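PDB 6CJ6: entry-fusion complex associated protein OPG083 from Vaccinia virus, which takes part in the poxvirus entry-fusion complex, which merges viral and cellular membranes and opens a pore for the virion core to enter the host cytoplasm. Local coordinates for residues L10-I15 against L136-N141. Sequence-based numbering, arbitrary orientation.
Sequences LYNLFI and LLQIVN. With MOH (methanol), chain B.
Y11 of helix 10-24 reaches L137 and Q138 of strand 133-141. Its CG lies anti to the backbone N, and this chi1 of 178° sets the ring edge beside the carbonyl O of Q138. From CB outward, CD2 meets CD1 of L137 at 3.5 Å, the two side chains crossing at about a right angle. CE2 and CZ both lie 3.2 Å from the carbonyl O of Q138, which sits at the ring edge. OH then gives a very short hydrogen bond, 2.5 Å, to that same O of Q138; the exact length is doubtful. I15 CB lies over the rim of one ring face, and L151 and V155 of helix 145-158 also touch the Y11 side chain.

A second bond joins N12 ND2 to L136 O at 3.2 Å. It is bent, 137° at the hydrogen, and ND2 stands above the carbonyl plane. The other amide atom, N12 OD1, accepts from the backbone N of T9.

Further along, I15 CG2 packs against Q138 OE1, and I15 CD1 touches V140 CG1 at 3.8 Å.

The axes of segments 10-15 and 136-141 approach to 8.5 Å, and their directions differ by 36°. This is helix-on-sheet packing in a member of the L1R/F9L family: the N-terminal helix lies against strand 133-141, which runs between strands 5-6 and 47-53 in a parallel sheet.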
loop_
_atom_site.group_PDB
_atom_site.type_symbol
_atom_site.label_atom_id
_atom_site.label_comp_id
_atom_site.label_asym_id
_atom_site.label_seq_id
_atom_site.Cartn_x
_atom_site.Cartn_y
_atom_site.Cartn_z
ATOM N N LEU A 10 -9.643 -5.032 -3.251
ATOM C CA LEU A 10 -8.990 -5.562 -2.059
ATOM C C LEU A 10 -8.081 -4.535 -1.397
ATOM O O LEU A 10 -7.902 -4.574 -0.174
ATOM C CB LEU A 10 -8.200 -6.826 -2.393
ATOM C CG LEU A 10 -8.947 -8.145 -2.217
ATOM C CD1 LEU A 10 -8.001 -9.318 -2.409
ATOM C CD2 LEU A 10 -9.594 -8.192 -0.845
ATOM N N TYR A 11 -7.494 -3.619 -2.173
ATOM C CA TYR A 11 -6.635 -2.610 -1.566
ATOM C C TYR A 11 -7.401 -1.747 -0.573
ATOM O O TYR A 11 -6.825 -1.286 0.419
ATOM C CB TYR A 11 -5.953 -1.750 -2.632
ATOM C CG TYR A 11 -5.093 -0.654 -2.038
ATOM C CD1 TYR A 11 -3.869 -0.948 -1.452
ATOM C CD2 TYR A 11 -5.514 0.670 -2.045
ATOM C CE1 TYR A 11 -3.086 0.046 -0.894
ATOM C CE2 TYR A 11 -4.735 1.672 -1.499
ATOM C CZ TYR A 11 -3.522 1.356 -0.927
ATOM O OH TYR A 11 -2.745 2.350 -0.380
ATOM N N ASN A 12 -8.696 -1.521 -0.818
ATOM C CA ASN A 12 -9.520 -0.800 0.147
ATOM C C ASN A 12 -9.514 -1.501 1.499
ATOM O O ASN A 12 -9.331 -0.864 2.542
ATOM C CB ASN A 12 -10.947 -0.669 -0.381
ATOM C CG ASN A 12 -11.032 0.204 -1.613
ATOM O OD1 ASN A 12 -11.068 -0.294 -2.741
ATOM N ND2 ASN A 12 -11.065 1.516 -1.406
ATOM N N LEU A 13 -9.713 -2.820 1.501
ATOM C CA LEU A 13 -9.679 -3.563 2.757
ATOM C C LEU A 13 -8.296 -3.505 3.391
ATOM O O LEU A 13 -8.172 -3.377 4.616
ATOM C CB LEU A 13 -10.111 -5.011 2.524
ATOM C CG LEU A 13 -11.478 -5.192 1.864
ATOM C CD1 LEU A 13 -11.864 -6.661 1.814
ATOM C CD2 LEU A 13 -12.537 -4.375 2.592
ATOM N N PHE A 14 -7.242 -3.591 2.575
ATOM C CA PHE A 14 -5.884 -3.558 3.110
ATOM C C PHE A 14 -5.579 -2.214 3.753
ATOM O O PHE A 14 -5.108 -2.150 4.896
ATOM C CB PHE A 14 -4.873 -3.868 2.003
ATOM C CG PHE A 14 -3.456 -3.487 2.348
ATOM C CD1 PHE A 14 -2.655 -4.338 3.093
ATOM C CD2 PHE A 14 -2.926 -2.277 1.925
ATOM C CE1 PHE A 14 -1.354 -3.988 3.413
ATOM C CE2 PHE A 14 -1.630 -1.921 2.242
ATOM C CZ PHE A 14 -0.841 -2.779 2.988
ATOM N N ILE A 15 -5.834 -1.121 3.032
ATOM C CA ILE A 15 -5.429 0.186 3.535
ATOM C C ILE A 15 -6.232 0.564 4.773
ATOM O O ILE A 15 -5.699 1.170 5.709
ATOM C CB ILE A 15 -5.473 1.257 2.428
ATOM C CG1 ILE A 15 -4.721 2.511 2.879
ATOM C CG2 ILE A 15 -6.905 1.595 2.040
ATOM C CD1 ILE A 15 -3.265 2.254 3.216
ATOM N N LEU A 136 -11.705 4.501 -5.117
ATOM C CA LEU A 136 -10.994 5.174 -4.041
ATOM C C LEU A 136 -9.656 4.485 -3.807
ATOM O O LEU A 136 -9.593 3.261 -3.654
ATOM C CB LEU A 136 -11.827 5.143 -2.760
ATOM C CG LEU A 136 -11.140 5.744 -1.534
ATOM C CD1 LEU A 136 -11.023 7.256 -1.679
ATOM C CD2 LEU A 136 -11.875 5.369 -0.257
ATOM N N LEU A 137 -8.583 5.276 -3.777
ATOM C CA LEU A 137 -7.221 4.753 -3.651
ATOM C C LEU A 137 -6.487 5.612 -2.622
ATOM O O LEU A 137 -5.865 6.619 -2.966
ATOM C CB LEU A 137 -6.522 4.766 -5.003
ATOM C CG LEU A 137 -5.539 3.632 -5.272
ATOM C CD1 LEU A 137 -6.222 2.304 -5.029
ATOM C CD2 LEU A 137 -5.022 3.715 -6.694
ATOM N N GLN A 138 -6.566 5.209 -1.356
ATOM C CA GLN A 138 -5.905 5.931 -0.276
ATOM C C GLN A 138 -4.417 5.602 -0.274
ATOM O O GLN A 138 -4.031 4.447 -0.064
ATOM C CB GLN A 138 -6.535 5.551 1.059
ATOM C CG GLN A 138 -7.949 6.060 1.227
ATOM C CD GLN A 138 -8.780 5.172 2.120
ATOM O OE1 GLN A 138 -9.316 4.155 1.676
ATOM N NE2 GLN A 138 -8.891 5.547 3.389
ATOM N N ILE A 139 -3.585 6.614 -0.505
ATOM C CA ILE A 139 -2.134 6.469 -0.527
ATOM C C ILE A 139 -1.577 7.228 0.669
ATOM O O ILE A 139 -1.790 8.441 0.798
ATOM C CB ILE A 139 -1.532 6.974 -1.849
ATOM C CG1 ILE A 139 -1.590 5.885 -2.924
ATOM C CG2 ILE A 139 -0.092 7.413 -1.659
ATOM C CD1 ILE A 139 -2.958 5.646 -3.505
ATOM N N VAL A 140 -0.871 6.521 1.548
ATOM C CA VAL A 140 -0.333 7.104 2.772
ATOM C C VAL A 140 1.186 7.130 2.688
ATOM O O VAL A 140 1.821 6.107 2.404
ATOM C CB VAL A 140 -0.829 6.365 4.029
ATOM C CG1 VAL A 140 -0.595 4.869 3.912
ATOM C CG2 VAL A 140 -0.154 6.921 5.274
ATOM N N ASN A 141 1.765 8.306 2.918
ATOM C CA ASN A 141 3.211 8.467 2.979
ATOM C C ASN A 141 3.668 8.222 4.410
ATOM O O ASN A 141 3.186 8.881 5.337
ATOM C CB ASN A 141 3.604 9.884 2.565
ATOM C CG ASN A 141 5.086 10.151 2.750
ATOM O OD1 ASN A 141 5.917 9.271 2.517
ATOM N ND2 ASN A 141 5.425 11.360 3.187
HETATM C C MOH B . 3.825 2.850 4.078
HETATM O O MOH B . 4.050 3.693 2.967
#